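Local coordinates for DUF115 domain-containing protein (Magnetospirillum magneticum AMB-1, PDB 5MU5) that is a Maf glycosyltransferase that takes part in building the bacterial flagellum, probably by attaching sugar to flagellin, at residues A145-L157 with L178-I191. Sequence-based numbering, arbitrary orientation.
Sequences AGIHIVEPNFDFL and LRLNIIIEEEPGQI
I147 and I149 of strand 146-150 pair in parallel with strand 180-183, in register with L180 and I182. Five backbone hydrogen bonds make this ladder tight, the shortest being I183 N to I149 O at 2.7 Å. On one face L180 CD1 lies 3.8 Å from I147 CB. On the other, H148 and N181 lie side by side, their ring and amide planes 17° apart. N181 ND2 donates to H148 ND1 at 3.0 Å, in the plane of the ring. H148 NE2 hydrogen-bonds H123 ND1, so both ring nitrogens are held. Past the strands I184 packs closely too. Its CD1 lies 3.4 Å from E151 O, and its CG2 meets the edge of the F154 ring. The R179 end is the watered side. R179 bends at chi3 (52°), bringing NE to A145 O at 2.8 Å. A water that NH2 donates to also reaches A145 O, weakly. With an alanine here, A145 O would probably lose its NE donor and the nearby water its NH2 partner. E186 CG lies loosely beside P152 O, at the exposed margin. Strand 180-183 is an edge strand of a four-stranded parallel sheet. Helices 154-160 and 166-171 complete a beta-alpha-beta crossover; 166-171 covers the I147 face, helix 188-202 the H148 face.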
loop_
_atom_site.group_PDB
_atom_site.type_symbol
_atom_site.label_atom_id
_atom_site.label_comp_id
_atom_site.label_asym_id
_atom_site.label_seq_id
_atom_site.Cartn_x
_atom_site.Cartn_y
_atom_site.Cartn_z
ATOM N N ALA A 145 -18.650 -10.547 8.740
ATOM C CA ALA A 145 -17.673 -11.600 8.575
ATOM C C ALA A 145 -16.370 -11.201 9.275
ATOM O O ALA A 145 -15.606 -12.062 9.649
ATOM C CB ALA A 145 -17.413 -11.822 7.101
ATOM N N GLY A 146 -16.115 -9.895 9.383
ATOM C CA GLY A 146 -14.919 -9.334 10.013
ATOM C C GLY A 146 -15.359 -8.444 11.166
ATOM O O GLY A 146 -16.197 -7.559 10.992
ATOM N N ILE A 147 -14.838 -8.718 12.362
ATOM C CA ILE A 147 -15.261 -8.019 13.570
ATOM C C ILE A 147 -14.010 -7.511 14.239
ATOM O O ILE A 147 -13.090 -8.273 14.558
ATOM C CB ILE A 147 -16.029 -8.954 14.515
ATOM C CG1 ILE A 147 -17.253 -9.529 13.789
ATOM C CG2 ILE A 147 -16.447 -8.202 15.781
ATOM C CD1 ILE A 147 -18.005 -10.564 14.602
ATOM N N HIS A 148 -13.989 -6.205 14.451
ATOM C CA HIS A 148 -12.815 -5.514 14.936
ATOM C C HIS A 148 -13.222 -4.661 16.122
ATOM O O HIS A 148 -14.039 -3.741 16.021
ATOM C CB HIS A 148 -12.259 -4.667 13.806
ATOM C CG HIS A 148 -12.207 -5.393 12.506
ATOM N ND1 HIS A 148 -11.275 -6.371 12.250
ATOM C CD2 HIS A 148 -12.982 -5.315 11.400
ATOM C CE1 HIS A 148 -11.466 -6.857 11.039
ATOM N NE2 HIS A 148 -12.508 -6.243 10.510
ATOM N N ILE A 149 -12.637 -4.968 17.255
ATOM C CA ILE A 149 -13.022 -4.316 18.469
ATOM C C ILE A 149 -11.817 -3.599 19.017
ATOM O O ILE A 149 -10.768 -4.179 19.202
ATOM C CB ILE A 149 -13.543 -5.349 19.470
ATOM C CG1 ILE A 149 -14.747 -6.079 18.858
ATOM C CG2 ILE A 149 -13.897 -4.671 20.787
ATOM C CD1 ILE A 149 -15.223 -7.283 19.645
ATOM N N VAL A 150 -11.987 -2.312 19.264
ATOM C CA VAL A 150 -10.952 -1.521 19.847
ATOM C C VAL A 150 -11.391 -1.306 21.269
ATOM O O VAL A 150 -12.503 -0.865 21.495
ATOM C CB VAL A 150 -10.842 -0.168 19.141
ATOM C CG1 VAL A 150 -9.783 0.696 19.802
ATOM C CG2 VAL A 150 -10.544 -0.384 17.675
ATOM N N GLU A 151 -10.542 -1.648 22.230
ATOM C CA GLU A 151 -10.886 -1.412 23.628
ATOM C C GLU A 151 -9.643 -0.968 24.341
ATOM O O GLU A 151 -8.783 -1.793 24.643
ATOM C CB GLU A 151 -11.461 -2.655 24.269
ATOM C CG GLU A 151 -11.771 -2.480 25.751
ATOM C CD GLU A 151 -12.576 -1.223 26.038
ATOM O OE1 GLU A 151 -13.819 -1.257 25.937
ATOM O OE2 GLU A 151 -11.962 -0.207 26.402
ATOM N N PRO A 152 -9.519 0.351 24.582
ATOM C CA PRO A 152 -8.344 0.917 25.251
ATOM C C PRO A 152 -8.136 0.442 26.686
ATOM O O PRO A 152 -7.022 0.478 27.195
ATOM C CB PRO A 152 -8.657 2.412 25.284
ATOM C CG PRO A 152 -9.597 2.619 24.153
ATOM C CD PRO A 152 -10.451 1.405 24.145
ATOM N N ASN A 153 -9.220 0.054 27.341
ATOM C CA ASN A 153 -9.151 -0.342 28.741
ATOM C C ASN A 153 -9.305 -1.854 28.843
ATOM O O ASN A 153 -10.388 -2.391 28.633
ATOM C CB ASN A 153 -10.218 0.399 29.536
ATOM C CG ASN A 153 -10.044 0.239 31.039
ATOM O OD1 ASN A 153 -9.480 -0.738 31.513
ATOM N ND2 ASN A 153 -10.543 1.200 31.792
ATOM N N PHE A 154 -8.198 -2.526 29.135
ATOM C CA PHE A 154 -8.178 -3.972 29.217
ATOM C C PHE A 154 -9.103 -4.512 30.295
ATOM O O PHE A 154 -9.581 -5.636 30.183
ATOM C CB PHE A 154 -6.766 -4.483 29.454
ATOM C CG PHE A 154 -6.633 -5.972 29.269
ATOM C CD1 PHE A 154 -6.564 -6.510 28.001
ATOM C CD2 PHE A 154 -6.594 -6.833 30.364
ATOM C CE1 PHE A 154 -6.438 -7.874 27.825
ATOM C CE2 PHE A 154 -6.482 -8.197 30.189
ATOM C CZ PHE A 154 -6.408 -8.719 28.915
ATOM N N ASP A 155 -9.357 -3.722 31.335
ATOM C CA ASP A 155 -10.299 -4.137 32.364
ATOM C C ASP A 155 -11.665 -4.448 31.801
ATOM O O ASP A 155 -12.307 -5.411 32.221
ATOM C CB ASP A 155 -10.436 -3.086 33.471
ATOM C CG ASP A 155 -9.250 -3.078 34.423
ATOM O OD1 ASP A 155 -8.181 -3.660 34.088
ATOM O OD2 ASP A 155 -9.407 -2.500 35.522
ATOM N N PHE A 156 -12.113 -3.644 30.850
ATOM C CA PHE A 156 -13.423 -3.857 30.253
ATOM C C PHE A 156 -13.503 -5.199 29.530
ATOM O O PHE A 156 -14.496 -5.907 29.640
ATOM C CB PHE A 156 -13.806 -2.714 29.303
ATOM C CG PHE A 156 -13.948 -1.362 29.978
ATOM C CD1 PHE A 156 -14.033 -1.242 31.369
ATOM C CD2 PHE A 156 -14.062 -0.200 29.206
ATOM C CE1 PHE A 156 -14.179 0.003 31.963
ATOM C CE2 PHE A 156 -14.206 1.048 29.804
ATOM C CZ PHE A 156 -14.266 1.148 31.180
ATOM N N LEU A 157 -12.462 -5.551 28.796
ATOM C CA LEU A 157 -12.442 -6.853 28.140
ATOM C C LEU A 157 -12.479 -7.949 29.205
ATOM O O LEU A 157 -13.229 -8.912 29.088
ATOM C CB LEU A 157 -11.190 -7.018 27.274
ATOM C CG LEU A 157 -11.067 -8.390 26.613
ATOM C CD1 LEU A 157 -12.177 -8.609 25.582
ATOM C CD2 LEU A 157 -9.693 -8.543 25.973
ATOM N N LEU A 178 -7.833 -13.749 11.127
ATOM C CA LEU A 178 -7.980 -12.357 10.745
ATOM C C LEU A 178 -9.423 -11.876 10.709
ATOM O O LEU A 178 -9.656 -10.705 10.481
ATOM C CB LEU A 178 -7.306 -12.110 9.383
ATOM C CG LEU A 178 -5.813 -12.484 9.418
ATOM C CD1 LEU A 178 -5.179 -12.634 8.029
ATOM C CD2 LEU A 178 -5.064 -11.484 10.296
ATOM N N ARG A 179 -10.394 -12.750 10.926
ATOM C CA ARG A 179 -11.806 -12.318 10.983
ATOM C C ARG A 179 -12.248 -11.679 12.314
ATOM O O ARG A 179 -13.309 -11.051 12.362
ATOM C CB ARG A 179 -12.735 -13.474 10.643
ATOM C CG ARG A 179 -12.660 -13.874 9.184
ATOM C CD ARG A 179 -13.570 -15.049 8.916
ATOM N NE ARG A 179 -14.880 -14.724 9.429
ATOM C CZ ARG A 179 -15.904 -15.550 9.477
ATOM N NH1 ARG A 179 -15.815 -16.775 9.015
ATOM N NH2 ARG A 179 -17.034 -15.123 9.991
ATOM N N LEU A 180 -11.474 -11.855 13.386
ATOM C CA LEU A 180 -11.770 -11.209 14.659
ATOM C C LEU A 180 -10.495 -10.620 15.194
ATOM O O LEU A 180 -9.511 -11.328 15.377
ATOM C CB LEU A 180 -12.306 -12.183 15.687
ATOM C CG LEU A 180 -12.609 -11.592 17.064
ATOM C CD1 LEU A 180 -13.835 -10.720 17.031
ATOM C CD2 LEU A 180 -12.821 -12.721 18.069
ATOM N N ASN A 181 -10.522 -9.325 15.445
ATOM C CA ASN A 181 -9.376 -8.600 15.966
ATOM C C ASN A 181 -9.810 -7.843 17.201
ATOM O O ASN A 181 -10.869 -7.226 17.204
ATOM C CB ASN A 181 -8.883 -7.600 14.924
ATOM C CG ASN A 181 -8.325 -8.277 13.703
ATOM O OD1 ASN A 181 -7.209 -8.770 13.722
ATOM N ND2 ASN A 181 -9.105 -8.332 12.640
ATOM N N ILE A 182 -9.018 -7.928 18.261
ATOM C CA ILE A 182 -9.262 -7.145 19.457
ATOM C C ILE A 182 -8.030 -6.295 19.637
ATOM O O ILE A 182 -6.945 -6.806 19.764
ATOM C CB ILE A 182 -9.505 -8.027 20.667
ATOM C CG1 ILE A 182 -10.778 -8.856 20.417
ATOM C CG2 ILE A 182 -9.635 -7.169 21.923
ATOM C CD1 ILE A 182 -11.070 -9.868 21.497
ATOM N N ILE A 183 -8.219 -4.985 19.634
ATOM C CA ILE A 183 -7.129 -4.047 19.647
ATOM C C ILE A 183 -7.152 -3.336 20.975
ATOM O O ILE A 183 -8.077 -2.604 21.268
ATOM C CB ILE A 183 -7.331 -3.064 18.479
ATOM C CG1 ILE A 183 -7.231 -3.817 17.142
ATOM C CG2 ILE A 183 -6.344 -1.914 18.548
ATOM C CD1 ILE A 183 -7.894 -3.101 15.974
ATOM N N ILE A 184 -6.139 -3.593 21.788
ATOM C CA ILE A 184 -6.001 -2.994 23.102
ATOM C C ILE A 184 -4.920 -1.929 23.009
ATOM O O ILE A 184 -3.735 -2.217 23.176
ATOM C CB ILE A 184 -5.580 -4.053 24.156
ATOM C CG1 ILE A 184 -6.469 -5.298 24.082
ATOM C CG2 ILE A 184 -5.640 -3.452 25.557
ATOM C CD1 ILE A 184 -7.937 -5.030 24.318
ATOM N N GLU A 185 -5.324 -0.701 22.717
ATOM C CA GLU A 185 -4.379 0.398 22.532
ATOM C C GLU A 185 -5.001 1.663 23.074
ATOM O O GLU A 185 -6.212 1.845 22.988
ATOM C CB GLU A 185 -4.042 0.586 21.033
ATOM C CG GLU A 185 -3.351 -0.601 20.362
ATOM C CD GLU A 185 -1.962 -0.907 20.944
ATOM O OE1 GLU A 185 -1.326 0.025 21.462
ATOM O OE2 GLU A 185 -1.508 -2.081 20.898
ATOM N N GLU A 186 -4.163 2.540 23.598
ATOM C CA GLU A 186 -4.593 3.814 24.178
ATOM C C GLU A 186 -4.172 5.028 23.362
ATOM O O GLU A 186 -4.592 6.125 23.651
ATOM C CB GLU A 186 -3.976 3.968 25.571
ATOM C CG GLU A 186 -4.407 2.879 26.539
ATOM C CD GLU A 186 -3.595 2.871 27.828
ATOM O OE1 GLU A 186 -3.202 3.957 28.311
ATOM O OE2 GLU A 186 -3.359 1.767 28.368
ATOM N N GLU A 187 -3.308 4.849 22.384
ATOM C CA GLU A 187 -2.803 5.969 21.616
ATOM C C GLU A 187 -3.596 6.062 20.322
ATOM O O GLU A 187 -3.820 5.046 19.680
ATOM C CB GLU A 187 -1.326 5.759 21.302
ATOM C CG GLU A 187 -0.436 5.695 22.529
ATOM C CD GLU A 187 0.921 5.057 22.231
ATOM O OE1 GLU A 187 0.982 4.045 21.483
ATOM O OE2 GLU A 187 1.938 5.562 22.752
ATOM N N PRO A 188 -4.012 7.277 19.927
ATOM C CA PRO A 188 -4.744 7.412 18.656
ATOM C C PRO A 188 -3.976 6.815 17.472
ATOM O O PRO A 188 -4.552 6.051 16.703
ATOM C CB PRO A 188 -4.877 8.932 18.468
ATOM C CG PRO A 188 -4.608 9.523 19.794
ATOM C CD PRO A 188 -3.723 8.579 20.544
ATOM N N GLY A 189 -2.688 7.169 17.354
ATOM C CA GLY A 189 -1.818 6.684 16.284
ATOM C C GLY A 189 -1.813 5.181 16.150
ATOM O O GLY A 189 -1.968 4.653 15.062
ATOM N N GLN A 190 -1.665 4.491 17.270
ATOM C CA GLN A 190 -1.664 3.032 17.291
ATOM C C GLN A 190 -3.015 2.461 16.976
ATOM O O GLN A 190 -3.113 1.455 16.295
ATOM C CB GLN A 190 -1.229 2.493 18.656
ATOM C CG GLN A 190 0.253 2.280 18.766
ATOM C CD GLN A 190 0.740 1.282 17.732
ATOM O OE1 GLN A 190 0.152 0.219 17.567
ATOM N NE2 GLN A 190 1.793 1.632 17.015
ATOM N N ILE A 191 -4.067 3.076 17.496
ATOM C CA ILE A 191 -5.406 2.578 17.196
ATOM C C ILE A 191 -5.621 2.604 15.674
ATOM O O ILE A 191 -6.035 1.602 15.085
ATOM C CB ILE A 191 -6.500 3.392 17.902
ATOM C CG1 ILE A 191 -6.477 3.084 19.404
ATOM C CG2 ILE A 191 -7.856 3.063 17.296
ATOM C CD1 ILE A 191 -7.245 4.069 20.248
HETATM O O HOH W 1 -17.678 -13.195 11.652
HETATM O O HOH W 2 -15.462 -12.462 12.899
#